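Local structure of methyl-accepting chemotaxis protein (Campylobacter jejuni, 6W3Y) at residues 76-81 and 159-164; 225-230 and 242-247; 50-55 and 148-153; 27-32 and 164-169. The protein is probably a chemotaxis receptor whose dCache-type sensor region, seen here with bound alanine, would detect chemical signals that steer swimming. All blocks are in the same frame, centred on the assembly; numbering follows the deposited sequence. Where two conformers were deposited one is given.

Contact 1 of 4, residues 76-81 and 159-164; sequences INALNV and VDIPSE. With ALA (alanine), chain C.
Asn80 and Asp160 face each other from adjacent antiparallel strands, 80-84 and 152-162, in the sheet of a PDC (Cache) sensor domain that holds a bound alanine. Both side chains stand on the ligand side of the sheet, each with CG beside its backbone N and anti to the carbonyl carbon (chi1 -56° in Asn80). Their flat ends are almost perpendicular, amide against carboxylate at 83°. Asn80 ND2 donates close to its own amide plane and reaches Asp160 OD2 on the anti side of the carboxylate, at 2.9 Å. The same OD2 accepts a hydrogen bond from the ligand's amino N, at 2.8 Å, while OD1 is taken by Thr142 and Tyr82, so both carboxylate oxygens are gripped and the rotation of the group is fixed. Its negative charge would favour a protonated ligand amine. Asn80 ND2 is also bonded to Asp133, which itself binds the alanine, and Lys113, Trp115, Tyr131 and Thr134 complete the site.

Main-chain bonds join the two segments beneath this pair. Asp160 N points almost straight at Asn80 O (2.9 Å, 176°), and Leu79 N donates to Asp160 O. On the reverse face Val81 CG1 lies against Val159 CG2, next to helix 4-48. Ile161 leaves the backbone pointing away from 76-81, yet its CD1 returns to Ala78 CB at 3.9 Å. Asn77, with positive phi, ends helix 58-76 in a Schellman motif and turns the chain into this strand. Beyond the paired residues, Leu79 CB rests on the proline ring of Pro162, 4.3 Å from CD.

Contact 2 of 4, residues 225-230 and 242-247; sequences ERLGAC and ESADII
Arg226 lies along the backbone of Glu242 and Ser243. Its CB is 3.3 Å from Glu242 O, and CG remains near the same oxygen. CD, without a close contact of its own, carries a bend (chi3 64°) that folds the chain over the neighbouring strand, bringing NE and CZ above the Glu242 carbonyl group. The guanidinium lays one face on that peptide, with Glu242 C 3.4 Å above its plane and displaced from the centre of the group. NH1 is next to Ser243 N, and NH2 is over Glu242 CA; these are packing contacts, and the hydrogen bonds go to other residues, NE to Tyr219 OH and NH2 to Thr241 OG1.

The strands are the two arms of a beta hairpin, 224-233 and 236-243, within the second, five-stranded antiparallel sheet of the chain, and a disulfide between Cys230 and Cys239 ties the arms together farther along. Leu227 and Glu242 form a hydrogen-bonded pair, Leu227 N to Glu242 O and Glu242 N to Leu227 O both measuring 2.9 Å. Their side chains share a face, where Leu227 CD1 touches Glu242 OE2, an oxygen whose hydrogen bond goes to Thr14 OG1 of helix 4-48.

Next to it Arg226 and Ser243 form a non-hydrogen-bonded pair, and after Ser243 the second arm leaves the sheet. Ala244 N still donates to Glu225 O (3.0 Å), and a water links that oxygen to Ser243 OG. The hydroxyl accepts from Asp245 N at 3.0 Å in an ST turn, with Ala244 as N-cap of helix 245-248. Ala244 CB touches both Glu225 CG at 3.6 Å and Leu227 CG at 3.9 Å.

Contact 3 of 4, residues 50-55 and 148-153; sequences LPYQSL and YKDGKI
Tyr52 and Lys149 lie alongside each other, running in opposite directions, the lysine chain stretched over one ring face. Lys149 CD sits almost exactly over the ring centre, 3.7 Å from the centroid and 11° off the normal, a CH-pi contact. Lys149 CG is anti to the backbone N (chi1 -177°), and the chain stays extended until CE, where chi4 turns NZ toward Leu50 O. That bond is 2.8 Å long, with NZ well above the carbonyl plane. The phenol hydroxyl of Tyr52 is modelled implausibly close to Lys149 O (2.4 Å from OH), so the exact geometry of that contact is doubtful. At the ring edge stands Lys152 CB, and in one of two modelled conformers the carboxylate of Asp150 is there too.

The residues approached by the hydroxyl belong to a type I' beta turn, Lys149 to Lys152, which closes the hairpin between strands 139-149 and 152-162 at one end of the PDC sensor sheet. Paired bonds between Lys149 and Lys152, N to O both ways at 2.9 Å, hold Lys149 O in place. Ala48 O gives Lys149 NZ a second acceptor, so the ammonium bridges two carbonyls near the end of helix 4-48. Leu55 CD1 meets Lys149 CD at 3.9 Å, the two side chains crossing at about a right angle. Farther out, Leu50 and Leu55 pack on Val65 of helix 58-76, and Leu55 and Lys149 both touch Ile154.

Contact 4 of 4, residues 27-32 and 164-169; sequences STVEDF and EDLQNL
Phe32 spreads its ring over the side chain of Leu166, whose CB stands over the ring centre in a CH-pi contact, 3.9 Å from the centroid and 12° off the normal. Leu166 then runs back along the phenylalanine, CD1 reaching Phe32 CG at 3.9 Å and CD2 approaching CD2 of the ring. With CG anti to the backbone N (chi1 176°), Phe32 extends from its own helix toward helix 163-172. Two more residues meet the ring obliquely: Leu169 CD1, 3.7 Å from Phe32 CD1, and Asp165, which brings its CB to 4.0 Å from Phe32 CE1, with its carboxylate plane nearly perpendicular to the ring.

One turn back toward the N-terminus, Thr28 presents its methyl to the opposing helix, CG2 lying 3.7 Å from Leu169 CB. Its hydroxyl is directed to its own helix, bonded to Val24 O, so it is the carbon branch of threonine that meets the leucine. Val29 adds a looser touch, CG2 to Leu166 CD1 at 4.4 Å. No hydrogen bond joins the two segments; the interface is made by packing.

The axes of segments 27-32 and 164-169 run roughly antiparallel, 149° between their directions, and approach to 10.1 Å. Helix 4-48 is the long helix that spans the sensor, and helix 163-172 follows directly after strand 152-162 of the PDC sheet. On the flanks, Phe32 also packs against Ile141 and Tyr143 of strand 139-149, while Val29 and Leu166 both reach Tyr236 of strand 236-243 in the other sheet.

How the contacts relate
The four contacts are spread along an elongated sensor with two antiparallel sheets beside helix 4-48. Contacts 1 and 3 belong to the six-stranded PDC sheet and share strand 152-162, with centres 25 Å apart; contact 2 lies in the five-stranded sheet, 56 Å from contact 3 centre to centre and on the opposite side of the chain's centre. Contact 4 lies between contact 2 and contact 1, 13 Å centre to centre from contact 1, which it touches through Phe32 and Ile161 and with which it shares Glu164. Along the chain, contacts 1 and 3 cross and are nested inside contact 4, while contact 2 follows. Helix 163-172, which follows the strand carrying Asp160, leads from the ligand site toward the second sheet.

Contact 1 of 4, residues 76-81 and 159-164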
loop_
_atom_site.group_PDB
_atom_site.type_symbol
_atom_site.label_atom_id
_atom_site.label_comp_id
_atom_site.label_asym_id
_atom_site.label_seq_id
_atom_site.Cartn_x
_atom_site.Cartn_y
_atom_site.Cartn_z
ATOM N N ILE A 76 5.249 -3.552 -15.100
ATOM C CA ILE A 76 4.815 -2.633 -14.023
ATOM C C ILE A 76 6.013 -1.989 -13.280
ATOM O O ILE A 76 5.816 -1.174 -12.380
ATOM C CB ILE A 76 3.842 -3.354 -13.028
ATOM C CG1 ILE A 76 2.834 -2.384 -12.353
ATOM C CG2 ILE A 76 4.609 -4.191 -12.013
ATOM C CD1 ILE A 76 1.640 -3.083 -11.700
ATOM N N ASN A 77 7.253 -2.341 -13.666
ATOM C CA ASN A 77 8.432 -1.890 -12.941
ATOM C C ASN A 77 8.341 -2.274 -11.474
ATOM O O ASN A 77 8.681 -1.503 -10.591
ATOM C CB ASN A 77 8.713 -0.390 -13.158
ATOM C CG ASN A 77 10.060 0.013 -12.643
ATOM O OD1 ASN A 77 11.004 -0.758 -12.701
ATOM N ND2 ASN A 77 10.142 1.230 -12.138
ATOM N N ALA A 78 7.986 -3.524 -11.220
ATOM C CA ALA A 78 8.038 -4.061 -9.864
ATOM C C ALA A 78 9.489 -4.270 -9.437
ATOM O O ALA A 78 10.386 -4.398 -10.274
ATOM C CB ALA A 78 7.279 -5.355 -9.754
ATOM N N LEU A 79 9.733 -4.371 -8.132
ATOM C CA LEU A 79 11.088 -4.613 -7.637
ATOM C C LEU A 79 11.472 -6.108 -7.781
ATOM O O LEU A 79 12.558 -6.448 -8.246
ATOM C CB LEU A 79 11.221 -4.158 -6.199
ATOM C CG LEU A 79 12.638 -4.096 -5.672
ATOM C CD1 LEU A 79 13.390 -2.949 -6.400
ATOM C CD2 LEU A 79 12.628 -3.856 -4.164
ATOM N N ASN A 80 10.556 -6.973 -7.333
ATOM C CA ASN A 80 10.743 -8.438 -7.393
ATOM C C ASN A 80 9.398 -9.060 -7.766
ATOM O O ASN A 80 8.358 -8.576 -7.260
ATOM C CB ASN A 80 11.213 -9.040 -6.065
ATOM C CG ASN A 80 12.467 -8.459 -5.512
ATOM O OD1 ASN A 80 13.534 -8.618 -6.104
ATOM N ND2 ASN A 80 12.348 -7.841 -4.333
ATOM N N VAL A 81 9.444 -10.166 -8.480
ATOM C CA VAL A 81 8.260 -10.975 -8.733
ATOM C C VAL A 81 8.746 -12.420 -8.627
ATOM O O VAL A 81 9.778 -12.772 -9.204
ATOM C CB VAL A 81 7.650 -10.686 -10.132
ATOM C CG1 VAL A 81 6.467 -11.605 -10.396
ATOM C CG2 VAL A 81 7.166 -9.237 -10.230
ATOM N N VAL A 159 4.630 -10.352 -5.295
ATOM C CA VAL A 159 4.927 -9.166 -6.093
ATOM C C VAL A 159 5.332 -8.052 -5.123
ATOM O O VAL A 159 4.541 -7.684 -4.261
ATOM C CB VAL A 159 3.708 -8.735 -6.921
ATOM C CG1 VAL A 159 4.021 -7.431 -7.644
ATOM C CG2 VAL A 159 3.276 -9.822 -7.888
ATOM N N ASP A 160 6.566 -7.538 -5.262
ATOM C CA ASP A 160 7.041 -6.491 -4.367
ATOM C C ASP A 160 7.065 -5.156 -5.120
ATOM O O ASP A 160 7.722 -4.999 -6.149
ATOM C CB ASP A 160 8.505 -6.738 -3.921
ATOM C CG ASP A 160 8.687 -7.949 -3.033
ATOM O OD1 ASP A 160 7.678 -8.505 -2.538
ATOM O OD2 ASP A 160 9.881 -8.311 -2.832
ATOM N N ILE A 161 6.312 -4.198 -4.575
ATOM C CA ILE A 161 6.254 -2.845 -5.100
ATOM C C ILE A 161 6.911 -1.915 -4.052
ATOM O O ILE A 161 6.543 -1.972 -2.889
ATOM C CB ILE A 161 4.791 -2.406 -5.337
ATOM C CG1 ILE A 161 4.039 -3.391 -6.212
ATOM C CG2 ILE A 161 4.784 -0.986 -5.938
ATOM C CD1 ILE A 161 4.592 -3.590 -7.595
ATOM N N PRO A 162 7.847 -1.040 -4.469
ATOM C CA PRO A 162 8.432 -0.133 -3.474
ATOM C C PRO A 162 7.350 0.652 -2.756
ATOM O O PRO A 162 6.496 1.285 -3.393
ATOM C CB PRO A 162 9.336 0.779 -4.313
ATOM C CG PRO A 162 9.726 -0.104 -5.482
ATOM C CD PRO A 162 8.461 -0.854 -5.799
ATOM N N SER A 163 7.446 0.717 -1.438
ATOM C CA SER A 163 6.513 1.541 -0.690
ATOM C C SER A 163 6.635 3.014 -1.049
ATOM O O SER A 163 5.648 3.753 -0.965
ATOM C CB SER A 163 6.603 1.295 0.792
ATOM O OG SER A 163 7.889 1.436 1.218
ATOM N N GLU A 164 7.814 3.447 -1.456
ATOM C CA GLU A 164 8.004 4.828 -1.920
ATOM C C GLU A 164 7.082 5.176 -3.068
ATOM O O GLU A 164 6.711 6.353 -3.232
ATOM C CB GLU A 164 9.474 5.064 -2.291
ATOM C CG GLU A 164 9.806 6.434 -2.843
ATOM C CD GLU A 164 11.231 6.630 -3.294
ATOM O OE1 GLU A 164 12.093 5.905 -2.798
ATOM O OE2 GLU A 164 11.484 7.549 -4.106
HETATM N N ALA C . 10.514 -9.542 -0.428
HETATM C CA ALA C . 10.502 -11.004 -0.122
HETATM C C ALA C . 11.158 -11.223 1.216
HETATM O O ALA C . 11.803 -10.292 1.753
HETATM C CB ALA C . 11.254 -11.753 -1.184
HETATM O OXT ALA C . 10.952 -12.347 1.753
#

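Contact 2 of 4, residues 225-230 and 242-247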
loop_
_atom_site.group_PDB
_atom_site.type_symbol
_atom_site.label_atom_id
_atom_site.label_comp_id
_atom_site.label_asym_id
_atom_site.label_seq_id
_atom_site.Cartn_x
_atom_site.Cartn_y
_atom_site.Cartn_z
ATOM N N GLU A 225 -6.593 27.688 16.373
ATOM C CA GLU A 225 -7.576 26.706 15.936
ATOM C C GLU A 225 -7.259 26.177 14.534
ATOM O O GLU A 225 -6.911 26.941 13.632
ATOM C CB GLU A 225 -8.995 27.300 15.942
ATOM C CG GLU A 225 -10.080 26.255 15.714
ATOM C CD GLU A 225 -11.497 26.800 15.639
ATOM O OE1 GLU A 225 -11.681 28.038 15.584
ATOM O OE2 GLU A 225 -12.438 25.976 15.566
ATOM N N ARG A 226 -7.400 24.870 14.366
ATOM C CA ARG A 226 -7.259 24.179 13.099
ATOM C C ARG A 226 -8.483 23.307 12.874
ATOM O O ARG A 226 -9.249 23.036 13.813
ATOM C CB ARG A 226 -5.972 23.342 13.100
ATOM C CG ARG A 226 -4.730 24.235 13.082
ATOM C CD ARG A 226 -3.461 23.419 12.886
ATOM N NE ARG A 226 -3.395 22.744 11.587
ATOM C CZ ARG A 226 -3.015 23.341 10.460
ATOM N NH1 ARG A 226 -2.678 24.619 10.443
ATOM N NH2 ARG A 226 -2.962 22.653 9.339
ATOM N N LEU A 227 -8.708 22.908 11.623
ATOM C CA LEU A 227 -9.841 22.079 11.268
ATOM C C LEU A 227 -9.272 20.864 10.509
ATOM O O LEU A 227 -8.307 20.988 9.775
ATOM C CB LEU A 227 -10.797 22.831 10.324
ATOM C CG LEU A 227 -11.314 24.157 10.846
ATOM C CD1 LEU A 227 -11.993 24.977 9.743
ATOM C CD2 LEU A 227 -12.255 23.944 12.025
ATOM N N GLY A 228 -9.939 19.726 10.592
ATOM C CA GLY A 228 -9.504 18.579 9.824
ATOM C C GLY A 228 -10.497 17.457 9.797
ATOM O O GLY A 228 -11.549 17.518 10.431
ATOM N N ALA A 229 -10.092 16.377 9.140
ATOM C CA ALA A 229 -10.870 15.140 9.109
ATOM C C ALA A 229 -9.926 14.015 8.758
ATOM O O ALA A 229 -8.918 14.230 8.093
ATOM C CB ALA A 229 -12.002 15.212 8.074
ATOM N N CYS A 230 -10.240 12.828 9.277
ATOM C CA CYS A 230 -9.519 11.612 8.879
ATOM C C CYS A 230 -10.505 10.516 8.505
ATOM O O CYS A 230 -11.671 10.543 8.918
ATOM C CB CYS A 230 -8.648 11.117 10.024
ATOM S SG CYS A 230 -7.445 12.290 10.701
ATOM N N GLU A 242 -6.133 21.970 8.164
ATOM C CA GLU A 242 -5.904 23.333 7.699
ATOM C C GLU A 242 -6.040 24.264 8.889
ATOM O O GLU A 242 -6.640 23.937 9.890
ATOM C CB GLU A 242 -6.891 23.748 6.591
ATOM C CG GLU A 242 -8.325 23.791 7.067
ATOM C CD GLU A 242 -9.352 24.205 6.038
ATOM O OE1 GLU A 242 -8.964 24.647 4.931
ATOM O OE2 GLU A 242 -10.568 24.182 6.424
ATOM N N SER A 243 -5.598 25.498 8.695
ATOM C CA SER A 243 -5.894 26.546 9.661
ATOM C C SER A 243 -7.379 26.865 9.659
ATOM O O SER A 243 -8.003 26.895 8.583
ATOM C CB SER A 243 -5.114 27.797 9.286
ATOM O OG SER A 243 -5.518 28.884 10.109
ATOM N N ALA A 244 -7.927 27.190 10.832
ATOM C CA ALA A 244 -9.292 27.712 10.924
ATOM C C ALA A 244 -9.431 29.200 10.593
ATOM O O ALA A 244 -10.532 29.747 10.706
ATOM C CB ALA A 244 -9.879 27.441 12.311
ATOM N N ASP A 245 -8.359 29.840 10.146
ATOM C CA ASP A 245 -8.427 31.254 9.810
ATOM C C ASP A 245 -9.526 31.501 8.737
ATOM O O ASP A 245 -10.172 32.549 8.738
ATOM C CB ASP A 245 -7.076 31.774 9.294
ATOM C CG ASP A 245 -6.031 31.956 10.388
ATOM O OD1 ASP A 245 -6.317 31.728 11.593
ATOM O OD2 ASP A 245 -4.891 32.316 10.017
ATOM N N ILE A 246 -9.737 30.537 7.833
ATOM C CA ILE A 246 -10.799 30.654 6.806
ATOM C C ILE A 246 -12.167 30.967 7.435
ATOM O O ILE A 246 -12.952 31.712 6.845
ATOM C CB ILE A 246 -10.838 29.417 5.858
ATOM C CG1 ILE A 246 -11.883 29.580 4.735
ATOM C CG2 ILE A 246 -11.112 28.132 6.646
ATOM C CD1 ILE A 246 -11.771 30.839 3.896
ATOM N N ILE A 247 -12.488 30.359 8.573
ATOM C CA ILE A 247 -13.761 30.631 9.213
ATOM C C ILE A 247 -13.723 31.746 10.266
ATOM O O ILE A 247 -14.726 32.401 10.482
ATOM C CB ILE A 247 -14.434 29.386 9.820
ATOM C CG1 ILE A 247 -13.692 28.917 11.072
ATOM C CG2 ILE A 247 -14.535 28.256 8.805
ATOM C CD1 ILE A 247 -14.380 27.779 11.819
HETATM O O HOH W 1 -4.802 28.338 12.701
#

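Contact 3 of 4, residues 50-55 and 148-153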
loop_
_atom_site.group_PDB
_atom_site.type_symbol
_atom_site.label_atom_id
_atom_site.label_comp_id
_atom_site.label_asym_id
_atom_site.label_seq_id
_atom_site.Cartn_x
_atom_site.Cartn_y
_atom_site.Cartn_z
ATOM N N LEU A 50 -0.664 -22.821 -17.253
ATOM C CA LEU A 50 0.361 -23.714 -17.822
ATOM C C LEU A 50 -0.080 -25.183 -17.563
ATOM O O LEU A 50 -0.688 -25.474 -16.538
ATOM C CB LEU A 50 1.732 -23.445 -17.159
ATOM C CG LEU A 50 2.409 -22.131 -17.554
ATOM C CD1 LEU A 50 3.610 -21.886 -16.666
ATOM C CD2 LEU A 50 2.876 -22.152 -18.989
ATOM N N PRO A 51 0.333 -26.133 -18.429
ATOM C CA PRO A 51 0.115 -27.542 -18.101
ATOM C C PRO A 51 0.881 -27.940 -16.865
ATOM O O PRO A 51 1.953 -27.397 -16.583
ATOM C CB PRO A 51 0.641 -28.302 -19.310
ATOM C CG PRO A 51 1.468 -27.361 -20.095
ATOM C CD PRO A 51 1.160 -25.951 -19.627
ATOM N N TYR A 52 0.395 -28.976 -16.179
ATOM C CA TYR A 52 1.115 -29.456 -15.031
ATOM C C TYR A 52 2.517 -29.811 -15.359
ATOM O O TYR A 52 3.390 -29.567 -14.532
ATOM C CB TYR A 52 0.431 -30.641 -14.342
ATOM C CG TYR A 52 -0.607 -30.285 -13.335
ATOM C CD1 TYR A 52 -0.284 -29.925 -12.034
ATOM C CD2 TYR A 52 -1.935 -30.399 -13.687
ATOM C CE1 TYR A 52 -1.302 -29.714 -11.088
ATOM C CE2 TYR A 52 -2.939 -30.164 -12.787
ATOM C CZ TYR A 52 -2.632 -29.865 -11.500
ATOM O OH TYR A 52 -3.704 -29.757 -10.625
ATOM N N GLN A 53 2.784 -30.383 -16.535
ATOM C CA GLN A 53 4.147 -30.786 -16.845
ATOM C C GLN A 53 5.122 -29.634 -16.704
ATOM O O GLN A 53 6.276 -29.831 -16.344
ATOM C CB GLN A 53 4.248 -31.435 -18.223
ATOM C CG GLN A 53 5.605 -32.076 -18.468
ATOM C CD GLN A 53 5.905 -33.236 -17.493
ATOM O OE1 GLN A 53 5.002 -34.019 -17.126
ATOM N NE2 GLN A 53 7.117 -33.248 -16.946
ATOM N N SER A 54 4.671 -28.407 -17.005
ATOM C CA SER A 54 5.523 -27.232 -16.940
ATOM C C SER A 54 5.764 -26.698 -15.544
ATOM O O SER A 54 6.632 -25.854 -15.363
ATOM C CB SER A 54 4.933 -26.129 -17.819
ATOM O OG SER A 54 4.963 -26.526 -19.183
ATOM N N LEU A 55 5.009 -27.220 -14.580
ATOM C CA LEU A 55 4.984 -26.744 -13.220
ATOM C C LEU A 55 5.567 -27.691 -12.184
ATOM O O LEU A 55 5.827 -27.276 -11.058
ATOM C CB LEU A 55 3.544 -26.434 -12.773
ATOM C CG LEU A 55 2.811 -25.373 -13.602
ATOM C CD1 LEU A 55 1.350 -25.273 -13.241
ATOM C CD2 LEU A 55 3.464 -24.001 -13.439
ATOM N N TYR A 148 -3.340 -22.166 -7.230
ATOM C CA TYR A 148 -3.871 -23.525 -7.313
ATOM C C TYR A 148 -4.178 -23.858 -8.754
ATOM O O TYR A 148 -4.712 -23.040 -9.517
ATOM C CB TYR A 148 -5.135 -23.700 -6.471
ATOM C CG TYR A 148 -4.897 -23.425 -4.995
ATOM C CD1 TYR A 148 -4.950 -22.153 -4.480
ATOM C CD2 TYR A 148 -4.637 -24.461 -4.092
ATOM C CE1 TYR A 148 -4.753 -21.901 -3.159
ATOM C CE2 TYR A 148 -4.358 -24.198 -2.758
ATOM C CZ TYR A 148 -4.448 -22.903 -2.298
ATOM O OH TYR A 148 -4.155 -22.645 -0.980
ATOM N N LYS A 149 -3.916 -25.097 -9.137
ATOM C CA LYS A 149 -4.335 -25.575 -10.450
ATOM C C LYS A 149 -5.163 -26.841 -10.180
ATOM O O LYS A 149 -4.668 -27.789 -9.557
ATOM C CB LYS A 149 -3.147 -25.923 -11.326
ATOM C CG LYS A 149 -3.551 -26.356 -12.722
ATOM C CD LYS A 149 -2.323 -26.677 -13.601
ATOM C CE LYS A 149 -2.720 -27.181 -14.968
ATOM N NZ LYS A 149 -3.347 -26.115 -15.781
ATOM N N ASP A 150 -6.393 -26.967 -10.662
ATOM C CA ASP A 150 -7.189 -28.155 -10.282
ATOM C C ASP A 150 -7.226 -28.366 -8.748
ATOM O O ASP A 150 -7.277 -29.514 -8.298
ATOM C CB ASP A 150 -6.645 -29.463 -10.937
ATOM C CG ASP A 150 -6.836 -29.510 -12.447
ATOM O OD1 ASP A 150 -7.716 -28.797 -12.963
ATOM O OD2 ASP A 150 -6.136 -30.319 -13.118
ATOM N N GLY A 151 -7.240 -27.314 -7.925
ATOM C CA GLY A 151 -7.376 -27.584 -6.498
ATOM C C GLY A 151 -6.032 -27.846 -5.831
ATOM O O GLY A 151 -5.946 -27.960 -4.615
ATOM N N LYS A 152 -5.003 -28.005 -6.648
ATOM C CA LYS A 152 -3.683 -28.387 -6.216
ATOM C C LYS A 152 -2.761 -27.167 -6.077
ATOM O O LYS A 152 -2.503 -26.493 -7.069
ATOM C CB LYS A 152 -3.116 -29.270 -7.331
ATOM C CG LYS A 152 -1.987 -30.115 -6.861
ATOM C CD LYS A 152 -2.500 -31.389 -6.220
ATOM C CE LYS A 152 -1.306 -32.154 -5.681
ATOM N NZ LYS A 152 -1.720 -33.260 -4.770
ATOM N N ILE A 153 -2.148 -26.977 -4.909
ATOM C CA ILE A 153 -1.230 -25.835 -4.730
ATOM C C ILE A 153 0.035 -25.985 -5.531
ATOM O O ILE A 153 0.685 -27.034 -5.550
ATOM C CB ILE A 153 -0.927 -25.582 -3.232
ATOM C CG1 ILE A 153 -0.032 -24.411 -3.020
ATOM C CG2 ILE A 153 -0.220 -26.767 -2.570
ATOM C CD1 ILE A 153 -0.688 -23.107 -3.080
#

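Contact 4 of 4, residues 27-32 and 164-169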
loop_
_atom_site.group_PDB
_atom_site.type_symbol
_atom_site.label_atom_id
_atom_site.label_comp_id
_atom_site.label_asym_id
_atom_site.label_seq_id
_atom_site.Cartn_x
_atom_site.Cartn_y
_atom_site.Cartn_z
ATOM N N SER A 27 -8.766 7.870 -2.588
ATOM C CA SER A 27 -8.842 7.248 -3.889
ATOM C C SER A 27 -7.443 6.834 -4.358
ATOM O O SER A 27 -7.281 5.827 -5.046
ATOM C CB SER A 27 -9.436 8.243 -4.894
ATOM O OG SER A 27 -10.829 8.427 -4.653
ATOM N N THR A 28 -6.447 7.674 -4.057
ATOM C CA THR A 28 -5.087 7.412 -4.473
ATOM C C THR A 28 -4.641 6.062 -3.883
ATOM O O THR A 28 -4.021 5.237 -4.564
ATOM C CB THR A 28 -4.182 8.570 -4.003
ATOM O OG1 THR A 28 -4.594 9.785 -4.639
ATOM C CG2 THR A 28 -2.729 8.331 -4.373
ATOM N N VAL A 29 -4.886 5.877 -2.603
ATOM C CA VAL A 29 -4.465 4.660 -1.921
ATOM C C VAL A 29 -5.253 3.465 -2.480
ATOM O O VAL A 29 -4.673 2.397 -2.779
ATOM C CB VAL A 29 -4.683 4.801 -0.408
ATOM C CG1 VAL A 29 -4.362 3.505 0.310
ATOM C CG2 VAL A 29 -3.858 5.955 0.208
ATOM N N GLU A 30 -6.559 3.629 -2.665
ATOM C CA GLU A 30 -7.392 2.564 -3.232
ATOM C C GLU A 30 -6.924 2.139 -4.595
ATOM O O GLU A 30 -6.860 0.936 -4.914
ATOM C CB GLU A 30 -8.850 3.016 -3.335
ATOM C CG GLU A 30 -9.498 3.209 -1.987
ATOM C CD GLU A 30 -10.876 3.853 -2.047
ATOM O OE1 GLU A 30 -11.203 4.469 -3.116
ATOM O OE2 GLU A 30 -11.629 3.711 -1.064
ATOM N N ASP A 31 -6.620 3.096 -5.481
ATOM C CA ASP A 31 -6.291 2.783 -6.860
ATOM C C ASP A 31 -4.932 2.115 -6.963
ATOM O O ASP A 31 -4.710 1.241 -7.797
ATOM C CB ASP A 31 -6.355 4.025 -7.754
ATOM C CG ASP A 31 -7.767 4.622 -7.894
ATOM O OD1 ASP A 31 -8.735 3.963 -7.506
ATOM O OD2 ASP A 31 -7.829 5.737 -8.427
ATOM N N PHE A 32 -4.007 2.543 -6.122
ATOM C CA PHE A 32 -2.701 1.877 -6.043
ATOM C C PHE A 32 -2.879 0.393 -5.690
ATOM O O PHE A 32 -2.317 -0.507 -6.339
ATOM C CB PHE A 32 -1.828 2.571 -4.992
ATOM C CG PHE A 32 -0.484 1.925 -4.743
ATOM C CD1 PHE A 32 0.592 2.243 -5.551
ATOM C CD2 PHE A 32 -0.294 1.080 -3.669
ATOM C CE1 PHE A 32 1.847 1.683 -5.295
ATOM C CE2 PHE A 32 0.957 0.551 -3.404
ATOM C CZ PHE A 32 2.011 0.851 -4.226
ATOM N N GLU A 164 7.814 3.447 -1.456
ATOM C CA GLU A 164 8.004 4.828 -1.920
ATOM C C GLU A 164 7.082 5.176 -3.068
ATOM O O GLU A 164 6.711 6.353 -3.232
ATOM C CB GLU A 164 9.474 5.064 -2.291
ATOM C CG GLU A 164 9.806 6.434 -2.843
ATOM C CD GLU A 164 11.231 6.630 -3.294
ATOM O OE1 GLU A 164 12.093 5.905 -2.798
ATOM O OE2 GLU A 164 11.484 7.549 -4.106
ATOM N N ASP A 165 6.661 4.193 -3.858
ATOM C CA ASP A 165 5.766 4.511 -4.984
ATOM C C ASP A 165 4.426 5.065 -4.443
ATOM O O ASP A 165 3.863 6.028 -5.020
ATOM C CB ASP A 165 5.508 3.303 -5.865
ATOM C CG ASP A 165 6.706 2.871 -6.679
ATOM O OD1 ASP A 165 7.716 3.597 -6.677
ATOM O OD2 ASP A 165 6.599 1.809 -7.372
ATOM N N LEU A 166 3.884 4.425 -3.409
ATOM C CA LEU A 166 2.643 4.929 -2.776
ATOM C C LEU A 166 2.911 6.261 -2.077
ATOM O O LEU A 166 2.085 7.183 -2.140
ATOM C CB LEU A 166 2.047 3.885 -1.831
ATOM C CG LEU A 166 0.814 4.315 -1.072
ATOM C CD1 LEU A 166 -0.293 4.714 -2.046
ATOM C CD2 LEU A 166 0.360 3.168 -0.157
ATOM N N GLN A 167 4.041 6.357 -1.367
ATOM C CA GLN A 167 4.351 7.622 -0.675
ATOM C C GLN A 167 4.367 8.779 -1.670
ATOM O O GLN A 167 3.822 9.866 -1.382
ATOM C CB GLN A 167 5.681 7.519 0.053
ATOM C CG GLN A 167 5.694 6.482 1.172
ATOM C CD GLN A 167 7.041 6.274 1.790
ATOM O OE1 GLN A 167 8.019 6.312 1.094
ATOM N NE2 GLN A 167 7.076 5.960 3.080
ATOM N N ASN A 168 4.982 8.566 -2.823
ATOM C CA ASN A 168 5.109 9.620 -3.814
ATOM C C ASN A 168 3.746 9.972 -4.408
ATOM O O ASN A 168 3.460 11.165 -4.652
ATOM C CB ASN A 168 6.057 9.226 -4.919
ATOM C CG ASN A 168 7.514 9.210 -4.489
ATOM O OD1 ASN A 168 7.889 9.768 -3.471
ATOM N ND2 ASN A 168 8.331 8.516 -5.267
ATOM N N LEU A 169 2.886 8.990 -4.655
ATOM C CA LEU A 169 1.559 9.271 -5.163
ATOM C C LEU A 169 0.770 10.130 -4.174
ATOM O O LEU A 169 0.089 11.092 -4.574
ATOM C CB LEU A 169 0.815 7.951 -5.445
ATOM C CG LEU A 169 1.153 7.255 -6.754
ATOM C CD1 LEU A 169 0.753 5.790 -6.706
ATOM C CD2 LEU A 169 0.533 7.973 -7.931
#